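Local coordinates for mandelate racemase/muconate lactonizing protein (Alicyclobacillus acidocaldarius LAA1, PDB 3QLD) that belongs to the mandelate racemase/muconate lactonizing branch of the enolase superfamily, pairing an N-terminal capping domain with a TIM-barrel-like domain, at residues 87-99 and 108-120. Sequence-based numbering, arbitrary orientation. Where two conformers were deposited one is given.
Sequences QDVDPRTVCEALR and VAAIEMAVWDWYA
A chi1 of 179° sets the Tyr119 ring trans to its own amide nitrogen, where it meets Pro91 CG and CD, while a chi1 of -87° carries the Trp116 indole to the CB corner of the same pyrrolidine, although its CA-CB bond does not point at the proline. The CB-CG-CD edge of Pro91 thus pushes into the angle between two rings, a clear example of paired CH-pi contacts: CB stands 3.5 Å from the centroid of the Trp116 five-membered ring, only 5° off the normal, and CD lies 3.9 Å from that of Tyr119, also over a face. Val115 CG1 packs against Pro91 CA at 4.0 Å. Beyond the proline, the aliphatic part of Arg92 reaches the six-membered ring of Trp116, whose CH2 sits over the guanidinium centre with the two planes nearly perpendicular. Val89 CB meets Trp118 CZ3 at 3.8 Å; Val89 O, in plane at the edge of that indole, is buried without a polar partner. Further along, Cys95 SG and Val94 CG1 both rest on Glu112 CG, and Leu98 CD1 touches both methyls of Val108. No hydrogen bond joins the segments, so apolar packing carries the contact. The Glu112 carboxylate is held by the backbone nitrogens of Phe277 and Gly278, and OE2 also takes a weak bond from Trp116 NE1. Residues 87-99 thus lie along helix 105-123, with Trp79 of helix 61-80 against Val89 and Ala97, while Ala110 and Ala114 pack onto strands 25-38 and 43-48.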
loop_
_atom_site.group_PDB
_atom_site.type_symbol
_atom_site.label_atom_id
_atom_site.label_comp_id
_atom_site.label_asym_id
_atom_site.label_seq_id
_atom_site.Cartn_x
_atom_site.Cartn_y
_atom_site.Cartn_z
ATOM N N GLN A 87 4.938 6.835 33.103
ATOM C CA GLN A 87 3.881 7.176 34.066
ATOM C C GLN A 87 2.546 7.300 33.399
ATOM O O GLN A 87 1.534 6.783 33.891
ATOM C CB GLN A 87 4.216 8.443 34.875
ATOM C CG GLN A 87 4.687 9.671 34.054
ATOM C CD GLN A 87 4.358 11.003 34.753
ATOM O OE1 GLN A 87 4.333 11.097 35.995
ATOM N NE2 GLN A 87 4.085 12.030 33.955
ATOM N N ASP A 88 2.536 7.973 32.262
ATOM C CA ASP A 88 1.324 8.028 31.489
ATOM C C ASP A 88 1.568 7.504 30.082
ATOM O O ASP A 88 2.647 7.715 29.480
ATOM C CB ASP A 88 0.764 9.443 31.494
ATOM C CG ASP A 88 0.488 9.954 32.915
ATOM O OD1 ASP A 88 -0.311 9.323 33.653
ATOM O OD2 ASP A 88 1.075 10.982 33.295
ATOM N N VAL A 89 0.589 6.748 29.600
ATOM C CA VAL A 89 0.541 6.415 28.183
ATOM C C VAL A 89 -0.465 7.359 27.526
ATOM O O VAL A 89 -1.654 7.304 27.817
ATOM C CB VAL A 89 0.201 4.935 27.936
ATOM C CG1 VAL A 89 0.217 4.645 26.468
ATOM C CG2 VAL A 89 1.201 4.032 28.658
ATOM N N ASP A 90 0.041 8.244 26.667
ATOM C CA ASP A 90 -0.764 9.224 25.945
ATOM C C ASP A 90 -1.186 8.592 24.577
ATOM O O ASP A 90 -0.318 8.336 23.732
ATOM C CB ASP A 90 0.067 10.501 25.733
ATOM C CG ASP A 90 -0.716 11.620 25.035
ATOM O OD1 ASP A 90 -1.907 11.423 24.683
ATOM O OD2 ASP A 90 -0.136 12.730 24.853
ATOM N N PRO A 91 -2.493 8.305 24.374
ATOM C CA PRO A 91 -2.886 7.688 23.085
ATOM C C PRO A 91 -2.550 8.573 21.910
ATOM O O PRO A 91 -2.513 8.107 20.782
ATOM C CB PRO A 91 -4.407 7.539 23.172
ATOM C CG PRO A 91 -4.827 8.256 24.428
ATOM C CD PRO A 91 -3.639 8.529 25.269
ATOM N N ARG A 92 -2.331 9.858 22.176
ATOM C CA ARG A 92 -2.024 10.830 21.111
ATOM C C ARG A 92 -0.710 10.557 20.404
ATOM O O ARG A 92 -0.519 10.963 19.252
ATOM C CB ARG A 92 -2.071 12.286 21.649
ATOM C CG ARG A 92 -3.519 12.792 21.831
ATOM C CD ARG A 92 -3.579 14.148 22.540
ATOM N NE ARG A 92 -4.925 14.542 22.991
ATOM C CZ ARG A 92 -5.930 14.973 22.204
ATOM N NH1 ARG A 92 -5.793 15.042 20.866
ATOM N NH2 ARG A 92 -7.099 15.317 22.760
ATOM N N THR A 93 0.190 9.863 21.076
ATOM C CA THR A 93 1.512 9.699 20.594
ATOM C C THR A 93 1.866 8.267 20.208
ATOM O O THR A 93 3.001 7.987 19.828
ATOM C CB THR A 93 2.501 10.211 21.614
ATOM O OG1 THR A 93 2.543 9.331 22.730
ATOM C CG2 THR A 93 2.088 11.637 22.103
ATOM N N VAL A 94 0.921 7.360 20.339
ATOM C CA VAL A 94 1.230 5.941 20.159
ATOM C C VAL A 94 1.724 5.659 18.720
ATOM O O VAL A 94 2.585 4.786 18.533
ATOM C CB VAL A 94 0.088 4.991 20.695
ATOM C CG1 VAL A 94 -1.155 5.233 19.971
ATOM C CG2 VAL A 94 0.491 3.551 20.565
ATOM N N CYS A 95 1.265 6.407 17.713
ATOM C CA CYS A 95 1.761 6.163 16.344
ATOM C C CYS A 95 3.271 6.370 16.153
ATOM O O CYS A 95 3.873 5.875 15.160
ATOM C CB CYS A 95 0.947 6.888 15.281
ATOM S SG CYS A 95 -0.723 6.218 15.157
ATOM N N GLU A 96 3.910 7.014 17.127
ATOM C CA GLU A 96 5.334 7.155 17.072
ATOM C C GLU A 96 6.038 5.807 17.304
ATOM O O GLU A 96 7.161 5.594 16.793
ATOM C CB GLU A 96 5.816 8.296 17.996
ATOM C CG GLU A 96 6.713 7.911 19.181
ATOM C CD GLU A 96 6.594 8.929 20.345
ATOM O OE1 GLU A 96 7.146 8.653 21.447
ATOM O OE2 GLU A 96 5.945 9.999 20.141
ATOM N N ALA A 97 5.393 4.863 17.983
ATOM C CA ALA A 97 5.996 3.509 18.103
ATOM C C ALA A 97 6.134 2.868 16.717
ATOM O O ALA A 97 6.947 1.956 16.520
ATOM C CB ALA A 97 5.143 2.617 18.936
ATOM N N LEU A 98 5.283 3.317 15.801
ATOM C CA LEU A 98 5.138 2.659 14.485
ATOM C C LEU A 98 5.583 3.582 13.356
ATOM O O LEU A 98 5.290 3.304 12.170
ATOM C CB LEU A 98 3.694 2.231 14.270
ATOM C CG LEU A 98 3.089 1.365 15.391
ATOM C CD1 LEU A 98 1.574 1.065 15.100
ATOM C CD2 LEU A 98 3.870 0.079 15.594
ATOM N N ARG A 99 6.298 4.661 13.702
ATOM C CA ARG A 99 6.571 5.699 12.696
ATOM C C ARG A 99 7.418 5.168 11.519
ATOM O O ARG A 99 7.331 5.735 10.448
ATOM C CB ARG A 99 7.239 6.936 13.320
ATOM C CG ARG A 99 8.661 6.611 13.858
ATOM C CD ARG A 99 9.074 7.561 14.968
ATOM N NE ARG A 99 10.504 7.477 15.274
ATOM C CZ ARG A 99 11.059 7.945 16.397
ATOM N NH1 ARG A 99 10.305 8.513 17.342
ATOM N NH2 ARG A 99 12.370 7.835 16.587
ATOM N N VAL A 108 -2.077 -0.604 11.686
ATOM C CA VAL A 108 -1.606 0.455 12.560
ATOM C C VAL A 108 -2.783 0.999 13.374
ATOM O O VAL A 108 -2.675 1.191 14.604
ATOM C CB VAL A 108 -0.902 1.588 11.735
ATOM C CG1 VAL A 108 -0.788 2.870 12.559
ATOM C CG2 VAL A 108 0.539 1.149 11.339
ATOM N N ALA A 109 -3.886 1.244 12.692
ATOM C CA ALA A 109 -5.086 1.809 13.310
ATOM C C ALA A 109 -5.611 0.895 14.423
ATOM O O ALA A 109 -6.194 1.376 15.444
ATOM C CB ALA A 109 -6.150 1.910 12.277
ATOM N N ALA A 110 -5.497 -0.429 14.229
ATOM C CA ALA A 110 -6.013 -1.309 15.279
ATOM C C ALA A 110 -5.239 -1.115 16.609
ATOM O O ALA A 110 -5.829 -1.088 17.700
ATOM C CB ALA A 110 -6.084 -2.777 14.814
ATOM N N ILE A 111 -3.929 -0.966 16.511
ATOM C CA ILE A 111 -3.127 -0.651 17.671
ATOM C C ILE A 111 -3.576 0.673 18.289
ATOM O O ILE A 111 -4.016 0.727 19.476
ATOM C CB ILE A 111 -1.647 -0.591 17.283
ATOM C CG1 ILE A 111 -1.233 -1.961 16.744
ATOM C CG2 ILE A 111 -0.772 -0.144 18.487
ATOM C CD1 ILE A 111 -1.300 -3.055 17.822
ATOM N N GLU A 112 -3.501 1.730 17.477
ATOM C CA GLU A 112 -3.796 3.086 17.945
ATOM C C GLU A 112 -5.198 3.187 18.593
ATOM O O GLU A 112 -5.352 3.803 19.667
ATOM C CB GLU A 112 -3.661 4.048 16.785
ATOM C CG GLU A 112 -3.626 5.543 17.234
ATOM C CD GLU A 112 -4.957 6.219 16.963
ATOM O OE1 GLU A 112 -6.025 5.569 16.671
ATOM O OE2 GLU A 112 -4.954 7.460 16.944
HETATM N N MSE A 113 -6.200 2.592 17.969
HETATM C CA MSE A 113 -7.576 2.707 18.445
HETATM C C MSE A 113 -7.827 1.900 19.747
HETATM O O MSE A 113 -8.610 2.362 20.616
HETATM C CB MSE A 113 -8.573 2.332 17.369
HETATM C CG MSE A 113 -8.584 3.419 16.237
HETATM SE SE MSE A 113 -9.432 2.837 14.582
HETATM C CE MSE A 113 -11.307 2.970 14.869
ATOM N N ALA A 114 -7.142 0.754 19.890
ATOM C CA ALA A 114 -7.263 -0.044 21.136
ATOM C C ALA A 114 -6.623 0.779 22.270
ATOM O O ALA A 114 -7.125 0.767 23.421
ATOM C CB ALA A 114 -6.584 -1.382 20.952
ATOM N N VAL A 115 -5.536 1.518 21.987
ATOM C CA VAL A 115 -4.912 2.332 23.037
ATOM C C VAL A 115 -5.834 3.517 23.490
ATOM O O VAL A 115 -5.985 3.790 24.705
ATOM C CB VAL A 115 -3.545 2.822 22.622
ATOM C CG1 VAL A 115 -2.932 3.745 23.674
ATOM C CG2 VAL A 115 -2.641 1.630 22.420
ATOM N N TRP A 116 -6.446 4.198 22.527
ATOM C CA TRP A 116 -7.491 5.195 22.819
ATOM C C TRP A 116 -8.615 4.606 23.675
ATOM O O TRP A 116 -9.152 5.270 24.599
ATOM C CB TRP A 116 -8.079 5.757 21.519
ATOM C CG TRP A 116 -7.321 6.925 20.967
ATOM C CD1 TRP A 116 -6.391 6.914 19.971
ATOM C CD2 TRP A 116 -7.466 8.301 21.355
ATOM N NE1 TRP A 116 -5.920 8.188 19.735
ATOM C CE2 TRP A 116 -6.587 9.059 20.555
ATOM C CE3 TRP A 116 -8.284 8.965 22.288
ATOM C CZ2 TRP A 116 -6.471 10.445 20.675
ATOM C CZ3 TRP A 116 -8.147 10.372 22.424
ATOM C CH2 TRP A 116 -7.250 11.080 21.614
ATOM N N ASP A 117 -8.987 3.372 23.356
ATOM C CA ASP A 117 -10.113 2.725 23.965
ATOM C C ASP A 117 -9.722 2.367 25.394
ATOM O O ASP A 117 -10.516 2.563 26.320
ATOM C CB ASP A 117 -10.517 1.477 23.145
ATOM C CG ASP A 117 -11.791 0.831 23.638
ATOM O OD1 ASP A 117 -12.898 1.257 23.204
ATOM O OD2 ASP A 117 -11.660 -0.128 24.474
ATOM N N TRP A 118 -8.521 1.815 25.563
ATOM C CA TRP A 118 -8.005 1.458 26.891
ATOM C C TRP A 118 -7.931 2.725 27.723
ATOM O O TRP A 118 -8.385 2.722 28.873
ATOM C CB TRP A 118 -6.614 0.826 26.802
ATOM C CG TRP A 118 -5.854 0.941 28.097
ATOM C CD1 TRP A 118 -5.997 0.112 29.200
ATOM C CD2 TRP A 118 -4.898 1.940 28.459
ATOM N NE1 TRP A 118 -5.151 0.514 30.189
ATOM C CE2 TRP A 118 -4.477 1.643 29.782
ATOM C CE3 TRP A 118 -4.327 3.054 27.791
ATOM C CZ2 TRP A 118 -3.520 2.416 30.455
ATOM C CZ3 TRP A 118 -3.360 3.807 28.447
ATOM C CH2 TRP A 118 -2.990 3.505 29.788
ATOM N N TYR A 119 -7.447 3.821 27.127
ATOM C CA TYR A 119 -7.242 5.062 27.849
ATOM C C TYR A 119 -8.556 5.647 28.388
ATOM O O TYR A 119 -8.591 6.123 29.540
ATOM C CB TYR A 119 -6.481 6.099 26.983
ATOM C CG TYR A 119 -6.258 7.427 27.667
ATOM C CD1 TYR A 119 -7.249 8.413 27.637
ATOM C CD2 TYR A 119 -5.099 7.678 28.377
ATOM C CE1 TYR A 119 -7.065 9.653 28.302
ATOM C CE2 TYR A 119 -4.887 8.916 29.042
ATOM C CZ TYR A 119 -5.885 9.889 28.983
ATOM O OH TYR A 119 -5.703 11.093 29.622
ATOM N N ALA A 120 -9.615 5.620 27.581
ATOM C CA ALA A 120 -10.927 6.023 28.061
ATOM C C ALA A 120 -11.406 5.174 29.250
ATOM O O ALA A 120 -11.978 5.701 30.203
ATOM C CB ALA A 120 -11.970 5.989 26.925
#